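Local atomic coordinates of GMP reductase (Trypanosoma brucei brucei, PDB entry 6JIG), a protein that probably catalyses the irreversible NADPH-dependent deamination of GMP to IMP, and also binds guanine nucleotides at a separate site in its CBS region. Residues A[141-145]-A[163-169]; A[245-249]-A[280-284]; A[334-338]-A[365-369]. The protein carries 1 engineered substitution. All blocks are in the same frame, centred on the assembly; numbering follows the deposited sequence.

How the interactions relate
Followed from the N terminus, the chain makes the three contacts strictly in series: each loop closes before the next opens, so none nests in or crosses another. Interaction 1 returns after 17 intervening residues and adds the edge strand 164-165 to the small mixed sheet of the CBS region. Interaction 2 then closes 30 residues in the barrel, setting helix 239-251 against the loop that leads into strand 285-291. Interaction 3, further along the barrel, closes a loop of 26 residues between helix 330-344 and the loop before strand 370-373. The two barrel contacts have centres about 28 Å apart, whereas the centres of interactions 1 and 3 lie about 56 Å apart, on opposite sides of the chain's centre.

Interaction 1: A[141-145]-A[163-169]; sequences LLGII and MTPVDKM
M169 and M163 close on G143 from nearly opposite directions, filling the shallow places on two sides of a residue with no side chain. On one side the sulfur of M169 rests 3.6 Å from G143 CA, and a bend at chi3 (62°) turns its methyl onto the next residue, where CE sits 3.6 Å from I144 CB and also touches CG2. M163 runs extended past the other side of G143, and its methyl reaches across to L142, CE lying 3.4 Å from L142 O. The same carbonyl oxygen is enclosed further by V166, whose CB packs against it, and by the CA of P165. V166 N donates to L142 O at 2.8 Å, but with an N-H...O angle of 133° and from above the carbonyl plane, a bent bond where the short strand gives way to a 3-10 turn.

Between these bumps the backbones pair as antiparallel strands, 164-165 forming the edge strand beside 141-146 in the mixed sheet of the CBS region. I144 and T164 are a hydrogen-bonded pair, with I144 N to T164 O and T164 N to I144 O both 2.9 Å. G143 and P165 follow as a non-hydrogen-bonded pair, the two CA atoms drawn in to 4.1 Å. On the far edge of 141-146, L142 and G143 both face V132, a classic beta bulge. A water links T164 OG1 to I144 O, and T164 CB fits against I144 CG2 on the same face of the sheet. I144 also touches C129, a residue of the second GMP site, and its side chain is about 7 Å from bound GMP. Beyond the M169 methyl, the CD2 branch of L141 meets V166 CG2 at 3.8 Å, while P195 borders both L141 and M169.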
loop_
_atom_site.group_PDB
_atom_site.type_symbol
_atom_site.label_atom_id
_atom_site.label_comp_id
_atom_site.label_asym_id
_atom_site.label_seq_id
_atom_site.Cartn_x
_atom_site.Cartn_y
_atom_site.Cartn_z
ATOM N N LEU A 141 -39.618 -18.267 -56.850
ATOM C CA LEU A 141 -39.373 -19.096 -55.674
ATOM C C LEU A 141 -39.458 -20.575 -56.039
ATOM O O LEU A 141 -40.497 -21.045 -56.516
ATOM C CB LEU A 141 -40.368 -18.750 -54.570
ATOM C CG LEU A 141 -40.176 -19.473 -53.234
ATOM C CD1 LEU A 141 -38.863 -19.040 -52.571
ATOM C CD2 LEU A 141 -41.356 -19.217 -52.314
ATOM N N LEU A 142 -38.373 -21.312 -55.796
ATOM C CA LEU A 142 -38.352 -22.751 -56.036
ATOM C C LEU A 142 -38.434 -23.573 -54.762
ATOM O O LEU A 142 -38.860 -24.734 -54.813
ATOM C CB LEU A 142 -37.083 -23.152 -56.794
ATOM C CG LEU A 142 -36.722 -22.280 -57.997
ATOM C CD1 LEU A 142 -35.414 -22.734 -58.632
ATOM C CD2 LEU A 142 -37.851 -22.257 -59.025
ATOM N N GLY A 143 -38.031 -23.012 -53.630
ATOM C CA GLY A 143 -38.054 -23.757 -52.391
ATOM C C GLY A 143 -37.287 -23.015 -51.317
ATOM O O GLY A 143 -36.979 -21.831 -51.455
ATOM N N ILE A 144 -36.964 -23.740 -50.255
ATOM C CA ILE A 144 -36.345 -23.138 -49.084
ATOM C C ILE A 144 -35.345 -24.121 -48.493
ATOM O O ILE A 144 -35.574 -25.337 -48.492
ATOM C CB ILE A 144 -37.417 -22.720 -48.052
ATOM C CG1 ILE A 144 -36.805 -21.861 -46.940
ATOM C CG2 ILE A 144 -38.136 -23.935 -47.483
ATOM C CD1 ILE A 144 -37.824 -21.338 -45.965
ATOM N N ILE A 145 -34.228 -23.597 -47.995
ATOM C CA ILE A 145 -33.206 -24.418 -47.361
ATOM C C ILE A 145 -32.780 -23.762 -46.052
ATOM O O ILE A 145 -32.578 -22.543 -45.985
ATOM C CB ILE A 145 -32.007 -24.652 -48.311
ATOM C CG1 ILE A 145 -31.089 -25.755 -47.779
ATOM C CG2 ILE A 145 -31.262 -23.360 -48.590
ATOM C CD1 ILE A 145 -30.291 -26.440 -48.867
ATOM N N MET A 163 -33.322 -29.097 -50.445
ATOM C CA MET A 163 -34.307 -28.068 -50.158
ATOM C C MET A 163 -35.704 -28.659 -49.997
ATOM O O MET A 163 -35.999 -29.769 -50.451
ATOM C CB MET A 163 -34.330 -27.021 -51.273
ATOM C CG MET A 163 -35.277 -27.350 -52.423
ATOM S SD MET A 163 -35.002 -26.287 -53.849
ATOM C CE MET A 163 -36.249 -26.864 -55.014
ATOM N N THR A 164 -36.563 -27.902 -49.324
ATOM C CA THR A 164 -37.995 -28.143 -49.401
ATOM C C THR A 164 -38.529 -27.435 -50.638
ATOM O O THR A 164 -38.324 -26.227 -50.776
ATOM C CB THR A 164 -38.717 -27.632 -48.158
ATOM O OG1 THR A 164 -38.183 -28.253 -46.984
ATOM C CG2 THR A 164 -40.205 -27.938 -48.244
ATOM N N PRO A 165 -39.193 -28.133 -51.555
ATOM C CA PRO A 165 -39.689 -27.473 -52.766
ATOM C C PRO A 165 -40.878 -26.573 -52.461
ATOM O O PRO A 165 -41.583 -26.742 -51.461
ATOM C CB PRO A 165 -40.096 -28.647 -53.663
ATOM C CG PRO A 165 -40.489 -29.710 -52.686
ATOM C CD PRO A 165 -39.535 -29.568 -51.530
ATOM N N VAL A 166 -41.099 -25.612 -53.361
ATOM C CA VAL A 166 -42.081 -24.556 -53.110
ATOM C C VAL A 166 -43.490 -25.130 -53.013
ATOM O O VAL A 166 -44.297 -24.688 -52.185
ATOM C CB VAL A 166 -41.982 -23.459 -54.188
ATOM C CG1 VAL A 166 -42.242 -24.028 -55.583
ATOM C CG2 VAL A 166 -42.941 -22.319 -53.875
ATOM N N ASP A 167 -43.806 -26.140 -53.831
ATOM C CA ASP A 167 -45.134 -26.740 -53.762
ATOM C C ASP A 167 -45.387 -27.430 -52.427
ATOM O O ASP A 167 -46.539 -27.765 -52.124
ATOM C CB ASP A 167 -45.335 -27.722 -54.925
ATOM C CG ASP A 167 -44.761 -29.103 -54.643
ATOM O OD1 ASP A 167 -43.656 -29.193 -54.066
ATOM O OD2 ASP A 167 -45.415 -30.107 -55.009
ATOM N N LYS A 168 -44.349 -27.635 -51.619
ATOM C CA LYS A 168 -44.497 -28.140 -50.263
ATOM C C LYS A 168 -44.411 -27.032 -49.212
ATOM O O LYS A 168 -44.443 -27.322 -48.011
ATOM C CB LYS A 168 -43.440 -29.212 -49.987
ATOM N N MET A 169 -44.308 -25.775 -49.634
ATOM C CA MET A 169 -44.204 -24.643 -48.726
ATOM C C MET A 169 -45.564 -23.981 -48.521
ATOM O O MET A 169 -46.496 -24.156 -49.311
ATOM C CB MET A 169 -43.202 -23.617 -49.263
ATOM C CG MET A 169 -41.778 -24.134 -49.378
ATOM S SD MET A 169 -40.652 -22.890 -50.024
ATOM C CE MET A 169 -40.793 -21.649 -48.734
HETATM O O HOH W 1 -36.400 -26.679 -45.775
#

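Interaction 2: A[245-249]-A[280-284]; sequences AIRLV and RTASV
The CD1 methyl of I246 sits over one face of the R280 guanidinium, 3.5 Å from CZ and above the centre of the plane. The contact is therefore with a face of the cation, while the N-H groups remain directed along its plane, NH2 making a salt bridge with D278. A bend at chi3 (-68°) in R280 folds the group back over the isoleucine, whose CG1 meets R280 CB. One turn of helix later, V249 points at the loop and divides its branches: CG1 lies 3.6 Å from S283 OG and close to R280 O, and CG2 meets V284 CG2 tip to tip at 3.9 Å. Between these two groups T281 crosses I246 obliquely, its CG2 3.8 Å from A245 CB, while its OG1 bonds to L275 O. No direct hydrogen bond joins the two segments. Instead, one water donates to both I246 O and R280 O. Residues 281-284 form a type I beta turn that presents S283 and V284 to the helix. Within the barrel, helix 239-251 is thus packed on the turn entering strand 285-291, and A245, V249 and V284 all rest on L256 of the intervening strand 255-259.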
loop_
_atom_site.group_PDB
_atom_site.type_symbol
_atom_site.label_atom_id
_atom_site.label_comp_id
_atom_site.label_asym_id
_atom_site.label_seq_id
_atom_site.Cartn_x
_atom_site.Cartn_y
_atom_site.Cartn_z
ATOM N N ALA A 245 -25.241 12.625 -42.769
ATOM C CA ALA A 245 -26.618 12.620 -42.281
ATOM C C ALA A 245 -27.575 12.072 -43.328
ATOM O O ALA A 245 -28.465 11.266 -43.022
ATOM C CB ALA A 245 -27.035 14.033 -41.889
ATOM N N ILE A 246 -27.438 12.542 -44.567
ATOM C CA ILE A 246 -28.337 12.089 -45.628
ATOM C C ILE A 246 -28.251 10.579 -45.776
ATOM O O ILE A 246 -29.270 9.881 -45.830
ATOM C CB ILE A 246 -28.007 12.804 -46.951
ATOM C CG1 ILE A 246 -28.562 14.227 -46.943
ATOM C CG2 ILE A 246 -28.584 12.018 -48.141
ATOM C CD1 ILE A 246 -27.746 15.212 -47.792
ATOM N N ARG A 247 -27.028 10.050 -45.815
ATOM C CA ARG A 247 -26.840 8.616 -46.011
ATOM C C ARG A 247 -27.288 7.800 -44.800
ATOM O O ARG A 247 -27.794 6.681 -44.962
ATOM C CB ARG A 247 -25.380 8.349 -46.367
ATOM C CG ARG A 247 -25.016 8.974 -47.737
ATOM C CD ARG A 247 -23.536 8.916 -48.066
ATOM N NE ARG A 247 -23.024 7.555 -48.007
ATOM C CZ ARG A 247 -21.741 7.236 -48.149
ATOM N NH1 ARG A 247 -20.844 8.188 -48.377
ATOM N NH2 ARG A 247 -21.352 5.966 -48.058
ATOM N N LEU A 248 -27.128 8.336 -43.584
ATOM C CA LEU A 248 -27.645 7.643 -42.407
ATOM C C LEU A 248 -29.162 7.524 -42.455
ATOM O O LEU A 248 -29.721 6.470 -42.123
ATOM C CB LEU A 248 -27.225 8.380 -41.133
ATOM C CG LEU A 248 -25.752 8.278 -40.737
ATOM C CD1 LEU A 248 -25.417 9.310 -39.662
ATOM C CD2 LEU A 248 -25.444 6.868 -40.245
ATOM N N VAL A 249 -29.846 8.604 -42.838
ATOM C CA VAL A 249 -31.302 8.551 -42.927
ATOM C C VAL A 249 -31.730 7.541 -43.987
ATOM O O VAL A 249 -32.655 6.748 -43.770
ATOM C CB VAL A 249 -31.874 9.956 -43.195
ATOM C CG1 VAL A 249 -33.375 9.892 -43.448
ATOM C CG2 VAL A 249 -31.609 10.863 -41.988
ATOM N N ARG A 280 -34.178 15.616 -47.307
ATOM C CA ARG A 280 -33.487 14.338 -47.194
ATOM C C ARG A 280 -33.154 13.980 -45.744
ATOM O O ARG A 280 -32.923 12.804 -45.446
ATOM C CB ARG A 280 -32.214 14.367 -48.030
ATOM C CG ARG A 280 -32.488 14.518 -49.534
ATOM C CD ARG A 280 -31.216 14.786 -50.307
ATOM N NE ARG A 280 -30.648 16.097 -50.001
ATOM C CZ ARG A 280 -29.499 16.540 -50.495
ATOM N NH1 ARG A 280 -28.800 15.777 -51.326
ATOM N NH2 ARG A 280 -29.043 17.739 -50.157
ATOM N N THR A 281 -33.120 14.958 -44.844
ATOM C CA THR A 281 -32.864 14.688 -43.430
ATOM C C THR A 281 -33.999 15.101 -42.498
ATOM O O THR A 281 -34.040 14.617 -41.358
ATOM C CB THR A 281 -31.575 15.393 -42.976
ATOM O OG1 THR A 281 -31.598 16.755 -43.409
ATOM C CG2 THR A 281 -30.363 14.715 -43.589
ATOM N N ALA A 282 -34.918 15.963 -42.938
ATOM C CA ALA A 282 -35.969 16.468 -42.061
ATOM C C ALA A 282 -37.063 15.449 -41.799
ATOM O O ALA A 282 -37.980 15.728 -41.017
ATOM C CB ALA A 282 -36.581 17.741 -42.642
ATOM N N SER A 283 -36.980 14.271 -42.409
ATOM C CA SER A 283 -37.937 13.216 -42.130
ATOM C C SER A 283 -37.717 12.555 -40.778
ATOM O O SER A 283 -38.556 11.745 -40.377
ATOM C CB SER A 283 -37.874 12.150 -43.218
ATOM O OG SER A 283 -36.540 11.695 -43.383
ATOM N N VAL A 284 -36.623 12.857 -40.068
ATOM C CA VAL A 284 -36.391 12.264 -38.752
ATOM C C VAL A 284 -36.106 13.365 -37.737
ATOM O O VAL A 284 -35.632 14.453 -38.079
ATOM C CB VAL A 284 -35.238 11.226 -38.747
ATOM C CG1 VAL A 284 -35.493 10.102 -39.778
ATOM C CG2 VAL A 284 -33.900 11.894 -38.979
HETATM O O HOH W 2 -31.793 10.722 -46.836
#

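Interaction 3: A[334-338]-A[365-369]; sequences VLACT and GAGAD
T338 meets A366 and G367 where helix 330-344 of the TIM barrel packs on the loop that ends helix 357-365 and leads into the last barrel strand, 370-373. That loop turns by a Schellman motif, in which G367 takes a positive phi (115°) and two bonds run back into the last helical turn. The side chain of T338 fits the turn atom by atom. Its CB starts 3.7 Å from G367 O. From there OG1 is held between the backbone N and the carbonyl carbon (chi1 62°), which brings it within reach of two carbonyl oxygens: V334 O of its own helix at 2.8 Å, and A366 O across the contact at 3.1 Å. The same OG1 also comes to 3.6 Å from G367 CA. The other branch, CG2, lies 3.4 Å from G367 O and also lies near A368 N.

V334 and L335 extend the contact as an apolar patch around A366. The CG1 methyl of V334 touches the CB atoms of both A366 and A368, and the CD2 methyl of L335 meets A366 CB from the next position along the helix. V334 and A368 both touch A350 of strand 348-351, and the V334 side chain is about 8 Å from that of D351, a GMP-binding residue. L335 also packs on S6 of a second subunit. A366 O is thus surrounded by T338 OG1 and two methyl groups, V334 CG1 and L335 CD2, each 3.6 Å from the oxygen.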
loop_
_atom_site.group_PDB
_atom_site.type_symbol
_atom_site.label_atom_id
_atom_site.label_comp_id
_atom_site.label_asym_id
_atom_site.label_seq_id
_atom_site.Cartn_x
_atom_site.Cartn_y
_atom_site.Cartn_z
ATOM N N VAL A 334 -29.209 20.055 -15.803
ATOM C CA VAL A 334 -30.480 19.413 -16.139
ATOM C C VAL A 334 -31.652 20.267 -15.661
ATOM O O VAL A 334 -32.624 20.491 -16.392
ATOM C CB VAL A 334 -30.518 17.994 -15.547
ATOM C CG1 VAL A 334 -31.923 17.345 -15.720
ATOM C CG2 VAL A 334 -29.431 17.131 -16.195
ATOM N N LEU A 335 -31.589 20.745 -14.415
ATOM C CA LEU A 335 -32.668 21.581 -13.898
ATOM C C LEU A 335 -32.888 22.804 -14.771
ATOM O O LEU A 335 -34.029 23.136 -15.113
ATOM C CB LEU A 335 -32.359 22.019 -12.468
ATOM C CG LEU A 335 -32.513 20.996 -11.337
ATOM C CD1 LEU A 335 -31.902 21.570 -10.063
ATOM C CD2 LEU A 335 -33.972 20.632 -11.092
ATOM N N ALA A 336 -31.807 23.493 -15.137
ATOM C CA ALA A 336 -31.966 24.739 -15.873
ATOM C C ALA A 336 -32.434 24.468 -17.293
ATOM O O ALA A 336 -33.288 25.188 -17.821
ATOM C CB ALA A 336 -30.650 25.528 -15.887
ATOM N N CYS A 337 -31.887 23.436 -17.926
ATOM C CA CYS A 337 -32.238 23.203 -19.320
ATOM C C CYS A 337 -33.657 22.670 -19.453
ATOM O O CYS A 337 -34.378 23.046 -20.390
ATOM C CB CYS A 337 -31.245 22.238 -19.966
ATOM S SG CYS A 337 -29.591 22.938 -20.210
ATOM N N THR A 338 -34.083 21.808 -18.526
ATOM C CA THR A 338 -35.404 21.211 -18.680
ATOM C C THR A 338 -36.506 22.194 -18.329
ATOM O O THR A 338 -37.623 22.052 -18.830
ATOM C CB THR A 338 -35.563 19.928 -17.850
ATOM O OG1 THR A 338 -35.414 20.201 -16.446
ATOM C CG2 THR A 338 -34.561 18.863 -18.309
ATOM N N GLY A 365 -35.843 12.864 -11.951
ATOM C CA GLY A 365 -36.448 13.800 -11.014
ATOM C C GLY A 365 -36.099 15.255 -11.269
ATOM O O GLY A 365 -36.910 16.150 -10.996
ATOM N N ALA A 366 -34.899 15.524 -11.787
ATOM C CA ALA A 366 -34.528 16.893 -12.121
ATOM C C ALA A 366 -35.104 17.354 -13.464
ATOM O O ALA A 366 -34.818 18.478 -13.895
ATOM C CB ALA A 366 -32.999 17.033 -12.137
ATOM N N GLY A 367 -35.900 16.530 -14.139
ATOM C CA GLY A 367 -36.572 16.943 -15.364
ATOM C C GLY A 367 -36.148 16.216 -16.622
ATOM O O GLY A 367 -36.779 16.432 -17.665
ATOM N N ALA A 368 -35.097 15.390 -16.600
ATOM C CA ALA A 368 -34.684 14.719 -17.835
ATOM C C ALA A 368 -35.718 13.691 -18.272
ATOM O O ALA A 368 -36.335 13.024 -17.445
ATOM C CB ALA A 368 -33.340 14.013 -17.665
ATOM N N ASP A 369 -35.879 13.539 -19.597
ATOM C CA ASP A 369 -36.735 12.472 -20.114
ATOM C C ASP A 369 -35.998 11.160 -20.314
ATOM O O ASP A 369 -36.609 10.089 -20.175
ATOM C CB ASP A 369 -37.389 12.911 -21.436
ATOM C CG ASP A 369 -38.181 14.178 -21.259
ATOM O OD1 ASP A 369 -39.260 14.101 -20.652
ATOM O OD2 ASP A 369 -37.667 15.262 -21.606
#